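Local coordinates for protein putative peptidyl-prolyl cis-trans isomerase Cbf2 (Campylobacter jejuni, PDB 3RFW) that catalyses cis-trans isomerisation of peptidyl-proline bonds and is built like the SurA family of periplasmic chaperones, at residues Q213-F216 with D217-K220; E68-R71 with A72-A75; Q42-I45 with M46-L49. All coordinates share one frame; numbering follows the deposited sequence.

All three contacts are local, made within one continuous stretch each. Contacts 2 and 3 are two-turn stretches within helices 63-86 and 34-56, which follow each other in the chain; their centres lie 24 Å apart and both meet the second subunit. Contact 1, centres about 44 and 50 Å from those of contacts 2 and 3, is a helix start, where strand 199-213 passes into helix 216-246. Contacts 1 and 2 are at the surface; contact 3 is partly buried. The chemistry follows: capping bonds and a hydrophobic staple in contact 1, ion pairs in contact 2, and aromatic and aliphatic packing with a water bridge in contact 3.

Contact 1: Q213-F216 with D217-K220; sequences QIKF and DEVK
Glu218 reaches back to the residue three places before it: its OE1 accepts the backbone N-H of Lys215 at 3.0 Å from Lys215 N, nearly straight at 167°. The N-H meets OE1 from well above the carboxylate plane. What brings the oxygen there is a first torsion that sets CG beside Glu218's own backbone N (chi1 -51°), followed by an extended chain that crosses Lys215 CB, 3.4 Å from OE1. Lys215 is the N-cap and Glu218 the third residue of the first turn, so a side chain at N3 accepting the N-cap N-H is the glutamate half of a capping box. Lys215 O takes Glu218 N at 2.9 Å as the first-turn backbone bond, and more weakly Val219 N. Next to it Ile214 CG2 presses on Val219 CG2 at 3.4 Å, tighter than normal carbon contact; these two bracket the helix start as a hydrophobic staple. The pair marks where the last strand of the parvulin-type sheet to be reached in the chain gives way to the long helix 216-246. One turn further on, Lys220 lays its CB over a face of the Phe216 ring, a CH-pi contact 3.8 Å from CB to the ring centroid, while its chain runs on past CE2. The negative Glu218 near the helix start probably interacts well with the helix dipole. Farther out, Tyr100 bonds through its OH to Ile214 O and meets the Phe216 ring, and Gln213 NE2 binds both Ile214 O, 3.1 Å away, and Lys104 O.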
loop_
_atom_site.group_PDB
_atom_site.type_symbol
_atom_site.label_atom_id
_atom_site.label_comp_id
_atom_site.label_asym_id
_atom_site.label_seq_id
_atom_site.Cartn_x
_atom_site.Cartn_y
_atom_site.Cartn_z
ATOM N N GLN A 213 -11.301 -18.779 22.094
ATOM C CA GLN A 213 -10.218 -18.282 22.927
ATOM C C GLN A 213 -8.896 -18.374 22.180
ATOM O O GLN A 213 -8.475 -19.455 21.784
ATOM C CB GLN A 213 -10.136 -19.097 24.214
ATOM C CG GLN A 213 -8.986 -18.685 25.166
ATOM C CD GLN A 213 -9.232 -17.332 25.813
ATOM O OE1 GLN A 213 -10.285 -17.102 26.425
ATOM N NE2 GLN A 213 -8.306 -16.398 25.597
ATOM N N ILE A 214 -8.213 -17.246 22.023
ATOM C CA ILE A 214 -6.823 -17.280 21.561
ATOM C C ILE A 214 -5.867 -17.743 22.649
ATOM O O ILE A 214 -5.971 -17.323 23.808
ATOM C CB ILE A 214 -6.407 -15.902 20.967
ATOM C CG1 ILE A 214 -7.381 -15.518 19.847
ATOM C CG2 ILE A 214 -4.984 -15.955 20.436
ATOM C CD1 ILE A 214 -7.353 -14.046 19.428
ATOM N N LYS A 215 -4.996 -18.684 22.305
ATOM C CA LYS A 215 -4.059 -19.278 23.257
ATOM C C LYS A 215 -2.788 -18.438 23.424
ATOM O O LYS A 215 -2.333 -17.800 22.477
ATOM C CB LYS A 215 -3.658 -20.694 22.812
ATOM C CG LYS A 215 -4.598 -21.826 23.304
ATOM C CD LYS A 215 -4.394 -23.132 22.523
ATOM C CE LYS A 215 -5.541 -24.129 22.776
ATOM N NZ LYS A 215 -5.091 -25.564 22.763
ATOM N N PHE A 216 -2.158 -18.571 24.591
ATOM C CA PHE A 216 -0.954 -17.837 24.941
ATOM C C PHE A 216 0.131 -18.010 23.881
ATOM O O PHE A 216 0.723 -17.034 23.424
ATOM C CB PHE A 216 -0.440 -18.286 26.313
ATOM C CG PHE A 216 0.842 -17.590 26.759
ATOM C CD1 PHE A 216 0.893 -16.209 26.886
ATOM C CD2 PHE A 216 1.959 -18.335 27.135
ATOM C CE1 PHE A 216 2.033 -15.573 27.364
ATOM C CE2 PHE A 216 3.115 -17.709 27.593
ATOM C CZ PHE A 216 3.149 -16.316 27.700
ATOM N N ASP A 217 0.362 -19.246 23.456
ATOM C CA ASP A 217 1.385 -19.510 22.446
ATOM C C ASP A 217 1.168 -18.785 21.116
ATOM O O ASP A 217 2.111 -18.506 20.393
ATOM C CB ASP A 217 1.572 -21.013 22.230
ATOM C CG ASP A 217 2.506 -21.631 23.263
ATOM O OD1 ASP A 217 3.424 -22.381 22.868
ATOM O OD2 ASP A 217 2.383 -21.284 24.459
ATOM N N GLU A 218 -0.075 -18.459 20.814
ATOM C CA GLU A 218 -0.383 -17.780 19.584
ATOM C C GLU A 218 0.044 -16.314 19.664
ATOM O O GLU A 218 0.455 -15.731 18.668
ATOM C CB GLU A 218 -1.878 -17.892 19.280
ATOM C CG GLU A 218 -2.425 -19.330 19.352
ATOM C CD GLU A 218 -3.883 -19.446 18.858
ATOM O OE1 GLU A 218 -4.728 -19.987 19.620
ATOM O OE2 GLU A 218 -4.180 -18.970 17.726
ATOM N N VAL A 219 -0.071 -15.712 20.843
ATOM C CA VAL A 219 0.071 -14.269 20.968
ATOM C C VAL A 219 1.309 -13.844 21.782
ATOM O O VAL A 219 1.522 -12.658 22.000
ATOM C CB VAL A 219 -1.184 -13.655 21.609
ATOM C CG1 VAL A 219 -0.960 -12.209 21.872
ATOM C CG2 VAL A 219 -2.383 -13.802 20.694
ATOM N N LYS A 220 2.082 -14.800 22.291
ATOM C CA LYS A 220 3.083 -14.461 23.313
ATOM C C LYS A 220 4.224 -13.596 22.789
ATOM O O LYS A 220 4.692 -12.699 23.493
ATOM C CB LYS A 220 3.616 -15.694 24.059
ATOM C CG LYS A 220 4.499 -16.585 23.227
ATOM C CD LYS A 220 4.851 -17.888 23.945
ATOM C CE LYS A 220 4.845 -19.061 22.950
ATOM N NZ LYS A 220 6.097 -19.886 22.990
#

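Contact 2: E68-R71 with A72-A75; sequences ELDR and AKDA
Asp70 and Lys73 run alongside each other on helix 63-86 and end in a long salt bridge, Asp70 OD1 to Lys73 NZ 3.6 Å. Lys73 starts with CG anti to its backbone N and then bends at its last two torsions, which carries the ammonium back toward the aspartate. Asp70 puts its CG beside the backbone N instead (chi1 -76°), leaning toward the earlier part of the helix. At that length the attraction is probably loose. Far firmer is the grip of Arg71 on Glu68. Arg71 runs extended through its first two torsions, then turns at chi3 (-42°), which swings the guanidinium toward the preceding turn. Glu68 meets it folded, both chi1 and chi2 near -60°. The guanidinium presents its NE side: Arg71 NE donates to Glu68 OE1 at 3.1 Å and Arg71 NH2 to Glu68 OE2 at 3.0 Å, both on the syn side of the carboxylate but tilted out of its plane, although the carboxylate carbon sits in the guanidinium plane. Two bonds to two oxygens fix the rotation of both groups. These are i to i+3 ion pairs on a regular alpha-helix, whose i to i+4 backbone bonds run from Ala72 N to Glu68 O at 2.9 Å through to Ala75 N to Arg71 O at 2.9 Å. The helix lies against the second subunit. The remaining Arg71 nitrogen, NH1, binds Glu18 O of the second subunit, so the Glu68 pair probably steadies the arginine for this bond between chains; Leu69 packs on its own counterpart, and Lys73 on Tyr65 of the same neighbouring subunit.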
loop_
_atom_site.group_PDB
_atom_site.type_symbol
_atom_site.label_atom_id
_atom_site.label_comp_id
_atom_site.label_asym_id
_atom_site.label_seq_id
_atom_site.Cartn_x
_atom_site.Cartn_y
_atom_site.Cartn_z
ATOM N N GLU A 68 25.610 18.081 5.556
ATOM C CA GLU A 68 24.953 16.791 5.722
ATOM C C GLU A 68 25.797 15.825 6.508
ATOM O O GLU A 68 25.280 15.014 7.249
ATOM C CB GLU A 68 24.516 16.195 4.384
ATOM C CG GLU A 68 23.396 17.025 3.716
ATOM C CD GLU A 68 22.175 17.240 4.624
ATOM O OE1 GLU A 68 21.625 16.227 5.136
ATOM O OE2 GLU A 68 21.748 18.418 4.787
ATOM N N LEU A 69 27.105 15.952 6.395
ATOM C CA LEU A 69 27.986 15.176 7.218
ATOM C C LEU A 69 27.865 15.578 8.698
ATOM O O LEU A 69 27.898 14.692 9.557
ATOM C CB LEU A 69 29.437 15.305 6.764
ATOM C CG LEU A 69 30.464 14.580 7.623
ATOM C CD1 LEU A 69 30.188 13.105 7.630
ATOM C CD2 LEU A 69 31.902 14.917 7.214
ATOM N N ASP A 70 27.750 16.882 8.993
ATOM C CA ASP A 70 27.531 17.316 10.395
ATOM C C ASP A 70 26.249 16.693 10.915
ATOM O O ASP A 70 26.226 16.198 12.029
ATOM C CB ASP A 70 27.442 18.844 10.549
ATOM C CG ASP A 70 28.797 19.525 10.470
ATOM O OD1 ASP A 70 29.836 18.841 10.666
ATOM O OD2 ASP A 70 28.831 20.725 10.108
ATOM N N ARG A 71 25.197 16.702 10.097
ATOM C CA ARG A 71 23.919 16.144 10.486
ATOM C C ARG A 71 24.032 14.639 10.742
ATOM O O ARG A 71 23.553 14.151 11.757
ATOM C CB ARG A 71 22.865 16.430 9.404
ATOM C CG ARG A 71 21.434 16.106 9.819
ATOM C CD ARG A 71 20.410 16.218 8.665
ATOM N NE ARG A 71 20.627 17.396 7.821
ATOM C CZ ARG A 71 20.156 18.628 8.047
ATOM N NH1 ARG A 71 19.434 18.905 9.124
ATOM N NH2 ARG A 71 20.452 19.607 7.194
ATOM N N ALA A 72 24.658 13.903 9.816
ATOM C CA ALA A 72 24.800 12.446 9.943
ATOM C C ALA A 72 25.606 12.105 11.190
ATOM O O ALA A 72 25.330 11.138 11.900
ATOM C CB ALA A 72 25.522 11.830 8.639
ATOM N N LYS A 73 26.668 12.843 11.416
ATOM C CA LYS A 73 27.526 12.556 12.563
ATOM C C LYS A 73 26.734 12.646 13.918
ATOM O O LYS A 73 26.738 11.695 14.712
ATOM C CB LYS A 73 28.707 13.527 12.479
ATOM C CG LYS A 73 29.535 13.755 13.721
ATOM C CD LYS A 73 30.970 14.087 13.295
ATOM C CE LYS A 73 31.472 15.390 13.910
ATOM N NZ LYS A 73 30.762 16.564 13.319
ATOM N N ASP A 74 25.934 13.710 14.083
ATOM C CA ASP A 74 25.046 13.862 15.242
ATOM C C ASP A 74 23.948 12.794 15.274
ATOM O O ASP A 74 23.773 12.113 16.289
ATOM C CB ASP A 74 24.468 15.323 15.337
ATOM C CG ASP A 74 25.536 16.339 15.748
ATOM O OD1 ASP A 74 26.655 15.909 16.091
ATOM O OD2 ASP A 74 25.302 17.569 15.734
ATOM N N ALA A 75 23.328 12.508 14.133
ATOM C CA ALA A 75 22.234 11.547 14.148
ATOM C C ALA A 75 22.706 10.132 14.417
ATOM O O ALA A 75 22.009 9.350 15.040
ATOM C CB ALA A 75 21.426 11.603 12.827
#

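Contact 3: Q42-I45 with M46-L49; sequences QQYI and MQDL
From Gln42 to Leu49 the chain makes two turns of regular alpha-helix, with i to i+4 bonds running from Met46 N to Gln42 O at 3.0 Å to Leu49 N to Ile45 O at 2.9 Å. Between them Gln47 N binds Gln43 O at 174°, and Asp48 N binds Tyr44 O at 2.8 Å. On one side of the helix the Tyr44 ring carries the amide end of Gln47 over a face, near the rim, the two planes 39° apart. Tyr44 and Asp48, four residues apart, lie on the same side of the helix, and a water joins them: it donates to Tyr44 OH at 2.9 Å and to Asp48 OD1 at 2.7 Å. The tyrosine hydroxyl also binds Glu15, so it has two polar partners. Elsewhere round the helix Ile45 and Leu49 run side by side, Ile45 CG2 to Leu49 CD1 3.9 Å, as a small aliphatic ridge. Tyr44 faces helix 13-24, where Val16, Phe19 and Phe20 pack on it, Phe19 edge-to-face; Ile45 and Leu49 lie on strand 2-6 at Val6, and Tyr251 of the second subunit packs on Gln42 and Ile45.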
loop_
_atom_site.group_PDB
_atom_site.type_symbol
_atom_site.label_atom_id
_atom_site.label_comp_id
_atom_site.label_asym_id
_atom_site.label_seq_id
_atom_site.Cartn_x
_atom_site.Cartn_y
_atom_site.Cartn_z
ATOM N N GLN A 42 33.382 -4.873 -9.067
ATOM C CA GLN A 42 33.287 -3.815 -10.093
ATOM C C GLN A 42 32.519 -2.622 -9.565
ATOM O O GLN A 42 32.918 -1.492 -9.753
ATOM C CB GLN A 42 32.523 -4.301 -11.343
ATOM C CG GLN A 42 33.298 -5.224 -12.274
ATOM C CD GLN A 42 32.611 -5.358 -13.638
ATOM O OE1 GLN A 42 32.405 -6.468 -14.144
ATOM N NE2 GLN A 42 32.193 -4.219 -14.204
ATOM N N GLN A 43 31.317 -2.891 -9.081
ATOM C CA GLN A 43 30.492 -1.853 -8.497
ATOM C C GLN A 43 31.249 -1.040 -7.413
ATOM O O GLN A 43 31.235 0.196 -7.422
ATOM C CB GLN A 43 29.233 -2.482 -7.931
ATOM C CG GLN A 43 28.224 -1.458 -7.473
ATOM C CD GLN A 43 26.821 -2.042 -7.316
ATOM O OE1 GLN A 43 26.537 -3.183 -7.744
ATOM N NE2 GLN A 43 25.930 -1.258 -6.712
ATOM N N TYR A 44 32.008 -1.737 -6.575
ATOM C CA TYR A 44 32.720 -1.103 -5.465
ATOM C C TYR A 44 33.868 -0.241 -5.964
ATOM O O TYR A 44 34.033 0.919 -5.529
ATOM C CB TYR A 44 33.241 -2.163 -4.474
ATOM C CG TYR A 44 34.062 -1.559 -3.336
ATOM C CD1 TYR A 44 35.440 -1.385 -3.463
ATOM C CD2 TYR A 44 33.435 -1.026 -2.207
ATOM C CE1 TYR A 44 36.179 -0.691 -2.512
ATOM C CE2 TYR A 44 34.181 -0.371 -1.209
ATOM C CZ TYR A 44 35.547 -0.220 -1.358
ATOM O OH TYR A 44 36.288 0.391 -0.357
ATOM N N ILE A 45 34.568 -0.745 -6.984
ATOM C CA ILE A 45 35.648 0.016 -7.655
ATOM C C ILE A 45 35.098 1.287 -8.309
ATOM O O ILE A 45 35.682 2.372 -8.250
ATOM C CB ILE A 45 36.362 -0.910 -8.719
ATOM C CG1 ILE A 45 37.220 -1.954 -7.977
ATOM C CG2 ILE A 45 37.184 -0.064 -9.675
ATOM C CD1 ILE A 45 37.663 -3.152 -8.802
ATOM N N MET A 46 33.917 1.173 -8.884
ATOM C CA MET A 46 33.267 2.330 -9.505
ATOM C C MET A 46 32.913 3.376 -8.446
ATOM O O MET A 46 33.184 4.579 -8.630
ATOM C CB MET A 46 32.023 1.880 -10.291
ATOM C CG MET A 46 31.062 3.017 -10.695
ATOM S SD MET A 46 31.804 3.892 -12.084
ATOM C CE MET A 46 31.635 2.575 -13.306
ATOM N N GLN A 47 32.319 2.923 -7.343
ATOM C CA GLN A 47 32.113 3.771 -6.138
ATOM C C GLN A 47 33.436 4.395 -5.672
ATOM O O GLN A 47 33.535 5.576 -5.524
ATOM C CB GLN A 47 31.446 2.938 -5.005
ATOM C CG GLN A 47 31.202 3.672 -3.653
ATOM C CD GLN A 47 32.353 3.511 -2.629
ATOM O OE1 GLN A 47 33.307 2.736 -2.822
ATOM N NE2 GLN A 47 32.238 4.217 -1.519
ATOM N N ASP A 48 34.505 3.629 -5.700
ATOM C CA ASP A 48 35.784 4.156 -5.245
ATOM C C ASP A 48 36.345 5.252 -6.126
ATOM O O ASP A 48 36.894 6.262 -5.653
ATOM C CB ASP A 48 36.779 3.037 -5.087
ATOM C CG ASP A 48 38.050 3.494 -4.396
ATOM O OD1 ASP A 48 38.025 3.660 -3.161
ATOM O OD2 ASP A 48 39.066 3.707 -5.098
ATOM N N LEU A 49 36.064 5.127 -7.414
ATOM C CA LEU A 49 36.611 6.046 -8.387
ATOM C C LEU A 49 35.763 7.281 -8.396
ATOM O O LEU A 49 36.253 8.344 -8.683
ATOM C CB LEU A 49 36.643 5.410 -9.800
ATOM C CG LEU A 49 37.731 4.325 -9.955
ATOM C CD1 LEU A 49 37.571 3.496 -11.262
ATOM C CD2 LEU A 49 39.132 4.939 -9.890
HETATM O O HOH W 1 36.062 3.053 -1.368
#